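PDB 6BAF: photoreceptor-histidine kinase BphP from Stigmatella aurantiaca DW4/3-1, which probably senses red and far-red light through a bound bilin chromophore and relays the signal through histidine kinase activity. Local coordinates for residues A39-L53 / V83-G95. Residues are numbered along the deposited sequence; the frame is centred on the assembly and turned at random.
Sequences AVLGNSAEQLLGAPL and VWRVDGVDRFFDG
L41 lies over the indole of W84 with CG and CD2 and turns CD1 to the ring of F93, joining the short helices of the PAS domain to the hairpin formed by strands 80-85 and 90-100 at one edge of its antiparallel sheet. The CH-pi contact is nearly axial: L41 CG stands 3.8 Å from the centroid of the six-membered ring of W84, 7° off the normal. A branched leucine suits this place because CD2 can stay over the indole while CD1 reaches F93 CZ at 3.6 Å; V40 CG1, held anti to its own backbone N (chi1 177°), is carried to F93 CE1 as a second aliphatic contact. The rim of the indole is met by L48 CD2, 3.5 Å from W84 CH2, and F56 brings its ring against the same tryptophan. Were W84 replaced by an alanine, L41 would probably lose the face it rests on and a gap would open toward L48. G42, the first residue past helix 37-41, takes a positive phi at which a CB would jam against L41 O; it would also clash with R91 NH1 and crowd V86 CG2. The R91 guanidinium lies with one face over L41 O without a hydrogen bond. V86, just past strand 80-85, packs CG2 against G42 O and the amide of N43. Further out, S44 and Q47 form a capping box at the start of helix 45-48, Q47 N donating to S44 OG. N43 ND2 (2.8 Å, 157°) and S44 N hold Q47 OE1 from opposite faces of its plane, and the ND2 bond restrains how the N43 amide is turned. Its other end, N43 OD1, is buried without a hydrogen-bond partner and sits in the plane of the indole, 3.1 Å from W84 CZ3.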
loop_
_atom_site.group_PDB
_atom_site.type_symbol
_atom_site.label_atom_id
_atom_site.label_comp_id
_atom_site.label_asym_id
_atom_site.label_seq_id
_atom_site.Cartn_x
_atom_site.Cartn_y
_atom_site.Cartn_z
ATOM N N ALA A 39 0.295 -21.304 -26.350
ATOM C CA ALA A 39 -1.004 -20.949 -25.797
ATOM C C ALA A 39 -0.999 -19.554 -25.183
ATOM O O ALA A 39 -1.947 -18.787 -25.373
ATOM C CB ALA A 39 -1.438 -21.982 -24.764
ATOM N N VAL A 40 0.042 -19.195 -24.444
ATOM C CA VAL A 40 -0.035 -17.959 -23.663
ATOM C C VAL A 40 0.487 -16.760 -24.436
ATOM O O VAL A 40 -0.050 -15.654 -24.318
ATOM C CB VAL A 40 0.738 -18.150 -22.352
ATOM C CG1 VAL A 40 0.743 -16.854 -21.548
ATOM C CG2 VAL A 40 0.175 -19.334 -21.591
ATOM N N LEU A 41 1.540 -16.958 -25.227
ATOM C CA LEU A 41 2.279 -15.870 -25.848
ATOM C C LEU A 41 2.018 -15.726 -27.348
ATOM O O LEU A 41 2.210 -14.636 -27.899
ATOM C CB LEU A 41 3.784 -16.095 -25.620
ATOM C CG LEU A 41 4.614 -15.253 -24.653
ATOM C CD1 LEU A 41 3.821 -14.713 -23.483
ATOM C CD2 LEU A 41 5.869 -15.992 -24.182
ATOM N N GLY A 42 1.607 -16.786 -28.026
ATOM C CA GLY A 42 1.545 -16.732 -29.469
ATOM C C GLY A 42 2.838 -17.077 -30.176
ATOM O O GLY A 42 2.912 -16.908 -31.393
ATOM N N ASN A 43 3.857 -17.563 -29.458
ATOM C CA ASN A 43 5.113 -18.013 -30.053
ATOM C C ASN A 43 5.461 -19.411 -29.562
ATOM O O ASN A 43 4.992 -19.860 -28.513
ATOM C CB ASN A 43 6.271 -17.079 -29.717
ATOM C CG ASN A 43 6.141 -15.746 -30.365
ATOM O OD1 ASN A 43 5.767 -14.774 -29.724
ATOM N ND2 ASN A 43 6.430 -15.685 -31.656
ATOM N N SER A 44 6.293 -20.108 -30.337
ATOM C CA SER A 44 6.784 -21.431 -29.954
ATOM C C SER A 44 8.099 -21.323 -29.176
ATOM O O SER A 44 8.767 -20.284 -29.174
ATOM C CB SER A 44 7.016 -22.286 -31.188
ATOM O OG SER A 44 7.881 -21.581 -32.064
ATOM N N ALA A 45 8.484 -22.426 -28.521
ATOM C CA ALA A 45 9.807 -22.463 -27.902
ATOM C C ALA A 45 10.885 -22.240 -28.953
ATOM O O ALA A 45 11.839 -21.487 -28.716
ATOM C CB ALA A 45 10.037 -23.776 -27.147
ATOM N N GLU A 46 10.709 -22.820 -30.150
ATOM C CA GLU A 46 11.734 -22.686 -31.184
ATOM C C GLU A 46 11.893 -21.237 -31.609
ATOM O O GLU A 46 13.013 -20.782 -31.877
ATOM C CB GLU A 46 11.407 -23.562 -32.403
ATOM C CG GLU A 46 11.710 -25.061 -32.227
ATOM C CD GLU A 46 10.623 -25.838 -31.444
ATOM O OE1 GLU A 46 10.801 -27.073 -31.251
ATOM O OE2 GLU A 46 9.596 -25.222 -31.027
ATOM N N GLN A 47 10.787 -20.495 -31.686
ATOM C CA GLN A 47 10.897 -19.079 -32.029
ATOM C C GLN A 47 11.541 -18.287 -30.903
ATOM O O GLN A 47 12.162 -17.245 -31.151
ATOM C CB GLN A 47 9.521 -18.482 -32.314
ATOM C CG GLN A 47 8.835 -18.955 -33.587
ATOM C CD GLN A 47 7.441 -18.346 -33.718
ATOM O OE1 GLN A 47 6.667 -18.286 -32.746
ATOM N NE2 GLN A 47 7.128 -17.861 -34.912
ATOM N N LEU A 48 11.374 -18.741 -29.662
ATOM C CA LEU A 48 11.822 -17.986 -28.501
ATOM C C LEU A 48 13.296 -18.244 -28.151
ATOM O O LEU A 48 14.054 -17.297 -27.927
ATOM C CB LEU A 48 10.914 -18.324 -27.309
ATOM C CG LEU A 48 9.460 -17.828 -27.350
ATOM C CD1 LEU A 48 8.703 -18.399 -26.159
ATOM C CD2 LEU A 48 9.431 -16.334 -27.321
ATOM N N LEU A 49 13.716 -19.505 -28.087
ATOM C CA LEU A 49 15.028 -19.805 -27.519
ATOM C C LEU A 49 16.139 -19.207 -28.374
ATOM O O LEU A 49 16.234 -19.483 -29.578
ATOM C CB LEU A 49 15.210 -21.304 -27.378
ATOM C CG LEU A 49 14.283 -21.932 -26.360
ATOM C CD1 LEU A 49 14.442 -23.436 -26.345
ATOM C CD2 LEU A 49 14.553 -21.325 -24.985
ATOM N N GLY A 50 16.956 -18.368 -27.749
ATOM C CA GLY A 50 18.087 -17.740 -28.379
ATOM C C GLY A 50 17.794 -16.385 -28.967
ATOM O O GLY A 50 18.738 -15.684 -29.369
ATOM N N ALA A 51 16.524 -15.991 -29.026
ATOM C CA ALA A 51 16.132 -14.671 -29.506
ATOM C C ALA A 51 16.278 -13.649 -28.376
ATOM O O ALA A 51 16.097 -13.994 -27.200
ATOM C CB ALA A 51 14.679 -14.700 -29.995
ATOM N N PRO A 52 16.603 -12.393 -28.701
ATOM C CA PRO A 52 16.621 -11.345 -27.665
ATOM C C PRO A 52 15.198 -10.939 -27.294
ATOM O O PRO A 52 14.315 -10.866 -28.156
ATOM C CB PRO A 52 17.365 -10.184 -28.343
ATOM C CG PRO A 52 17.006 -10.337 -29.805
ATOM C CD PRO A 52 16.817 -11.840 -30.058
ATOM N N LEU A 53 14.977 -10.700 -25.999
ATOM C CA LEU A 53 13.647 -10.335 -25.501
ATOM C C LEU A 53 13.024 -9.201 -26.313
ATOM O O LEU A 53 11.845 -9.257 -26.674
ATOM C CB LEU A 53 13.748 -9.917 -24.030
ATOM C CG LEU A 53 12.600 -10.113 -23.024
ATOM C CD1 LEU A 53 12.462 -8.903 -22.111
ATOM C CD2 LEU A 53 11.299 -10.496 -23.643
ATOM N N VAL A 83 4.382 -5.780 -22.701
ATOM C CA VAL A 83 3.412 -5.802 -23.789
ATOM C C VAL A 83 4.017 -6.632 -24.914
ATOM O O VAL A 83 5.000 -6.220 -25.538
ATOM C CB VAL A 83 3.050 -4.388 -24.259
ATOM C CG1 VAL A 83 2.063 -4.442 -25.420
ATOM C CG2 VAL A 83 2.503 -3.560 -23.059
ATOM N N TRP A 84 3.444 -7.796 -25.164
ATOM C CA TRP A 84 3.969 -8.730 -26.157
ATOM C C TRP A 84 3.314 -8.520 -27.514
ATOM O O TRP A 84 2.157 -8.907 -27.710
ATOM C CB TRP A 84 3.748 -10.165 -25.698
ATOM C CG TRP A 84 4.987 -10.693 -25.196
ATOM C CD1 TRP A 84 5.580 -10.381 -24.005
ATOM C CD2 TRP A 84 5.829 -11.634 -25.810
ATOM N NE1 TRP A 84 6.757 -11.064 -23.849
ATOM C CE2 TRP A 84 6.933 -11.852 -24.928
ATOM C CE3 TRP A 84 5.764 -12.330 -26.989
ATOM C CZ2 TRP A 84 7.956 -12.726 -25.199
ATOM C CZ3 TRP A 84 6.783 -13.194 -27.251
ATOM C CH2 TRP A 84 7.869 -13.386 -26.355
ATOM N N ARG A 85 4.076 -7.982 -28.465
ATOM C CA ARG A 85 3.622 -7.818 -29.846
ATOM C C ARG A 85 4.012 -9.057 -30.638
ATOM O O ARG A 85 5.185 -9.255 -30.958
ATOM C CB ARG A 85 4.231 -6.566 -30.477
ATOM C CG ARG A 85 3.620 -6.184 -31.840
ATOM C CD ARG A 85 3.789 -4.712 -32.095
ATOM N NE ARG A 85 2.686 -3.994 -31.463
ATOM C CZ ARG A 85 2.512 -2.671 -31.499
ATOM N NH1 ARG A 85 3.400 -1.888 -32.116
ATOM N NH2 ARG A 85 1.462 -2.128 -30.876
ATOM N N VAL A 86 3.036 -9.887 -30.976
ATOM C CA VAL A 86 3.371 -11.125 -31.668
ATOM C C VAL A 86 3.022 -11.012 -33.150
ATOM O O VAL A 86 3.926 -11.047 -33.999
ATOM C CB VAL A 86 2.714 -12.350 -30.997
ATOM C CG1 VAL A 86 1.214 -12.105 -30.701
ATOM C CG2 VAL A 86 2.932 -13.591 -31.836
ATOM N N ASP A 87 1.747 -10.850 -33.502
ATOM C CA ASP A 87 1.512 -10.806 -34.950
ATOM C C ASP A 87 0.479 -9.842 -35.565
ATOM O O ASP A 87 -0.137 -10.206 -36.559
ATOM C CB ASP A 87 1.165 -12.229 -35.426
ATOM C CG ASP A 87 1.954 -12.641 -36.679
ATOM O OD1 ASP A 87 2.137 -13.866 -36.896
ATOM O OD2 ASP A 87 2.406 -11.737 -37.428
ATOM N N GLY A 88 0.267 -8.633 -35.050
ATOM C CA GLY A 88 0.721 -8.119 -33.769
ATOM C C GLY A 88 -0.105 -6.862 -33.659
ATOM O O GLY A 88 0.368 -5.841 -34.160
ATOM N N VAL A 89 -1.294 -6.839 -33.035
ATOM C CA VAL A 89 -1.830 -7.542 -31.831
ATOM C C VAL A 89 -0.857 -7.691 -30.638
ATOM O O VAL A 89 0.052 -8.530 -30.582
ATOM C CB VAL A 89 -2.539 -8.920 -32.147
ATOM C CG1 VAL A 89 -1.675 -9.952 -32.821
ATOM C CG2 VAL A 89 -3.125 -9.498 -30.853
ATOM N N ASP A 90 -1.135 -6.816 -29.672
ATOM C CA ASP A 90 -0.492 -6.775 -28.374
ATOM C C ASP A 90 -1.216 -7.650 -27.364
ATOM O O ASP A 90 -2.449 -7.695 -27.325
ATOM C CB ASP A 90 -0.466 -5.349 -27.837
ATOM C CG ASP A 90 0.447 -4.468 -28.617
ATOM O OD1 ASP A 90 1.279 -5.021 -29.365
ATOM O OD2 ASP A 90 0.341 -3.229 -28.488
ATOM N N ARG A 91 -0.434 -8.311 -26.519
ATOM C CA ARG A 91 -0.932 -8.995 -25.337
ATOM C C ARG A 91 -0.276 -8.358 -24.115
ATOM O O ARG A 91 0.882 -7.920 -24.169
ATOM C CB ARG A 91 -0.641 -10.486 -25.408
ATOM C CG ARG A 91 -1.473 -11.277 -26.406
ATOM C CD ARG A 91 -0.584 -12.340 -26.951
ATOM N NE ARG A 91 -1.157 -13.681 -27.043
ATOM C CZ ARG A 91 -1.422 -14.304 -28.189
ATOM N NH1 ARG A 91 -1.181 -13.695 -29.355
ATOM N NH2 ARG A 91 -1.905 -15.544 -28.163
ATOM N N PHE A 92 -1.023 -8.254 -23.029
ATOM C CA PHE A 92 -0.575 -7.495 -21.873
ATOM C C PHE A 92 -0.321 -8.446 -20.714
ATOM O O PHE A 92 -1.095 -9.386 -20.489
ATOM C CB PHE A 92 -1.596 -6.416 -21.512
ATOM C CG PHE A 92 -1.706 -5.347 -22.557
ATOM C CD1 PHE A 92 -2.384 -5.591 -23.749
ATOM C CD2 PHE A 92 -1.103 -4.101 -22.365
ATOM C CE1 PHE A 92 -2.458 -4.618 -24.736
ATOM C CE2 PHE A 92 -1.182 -3.116 -23.341
ATOM C CZ PHE A 92 -1.862 -3.376 -24.534
ATOM N N PHE A 93 0.790 -8.219 -20.008
ATOM C CA PHE A 93 1.236 -9.126 -18.965
ATOM C C PHE A 93 1.811 -8.309 -17.828
ATOM O O PHE A 93 2.394 -7.249 -18.053
ATOM C CB PHE A 93 2.330 -10.104 -19.475
ATOM C CG PHE A 93 1.872 -11.015 -20.572
ATOM C CD1 PHE A 93 1.263 -12.224 -20.272
ATOM C CD2 PHE A 93 2.049 -10.659 -21.899
ATOM C CE1 PHE A 93 0.820 -13.067 -21.282
ATOM C CE2 PHE A 93 1.623 -11.492 -22.927
ATOM C CZ PHE A 93 1.010 -12.701 -22.626
ATOM N N ASP A 94 1.677 -8.825 -16.612
ATOM C CA ASP A 94 2.533 -8.410 -15.501
ATOM C C ASP A 94 3.751 -9.315 -15.475
ATOM O O ASP A 94 3.625 -10.542 -15.413
ATOM C CB ASP A 94 1.808 -8.484 -14.158
ATOM C CG ASP A 94 0.617 -7.519 -14.082
ATOM O OD1 ASP A 94 0.791 -6.320 -14.437
ATOM O OD2 ASP A 94 -0.476 -7.983 -13.685
ATOM N N GLY A 95 4.933 -8.702 -15.534
ATOM C CA GLY A 95 6.174 -9.416 -15.385
ATOM C C GLY A 95 6.605 -9.322 -13.937
ATOM O O GLY A 95 6.588 -8.246 -13.330
#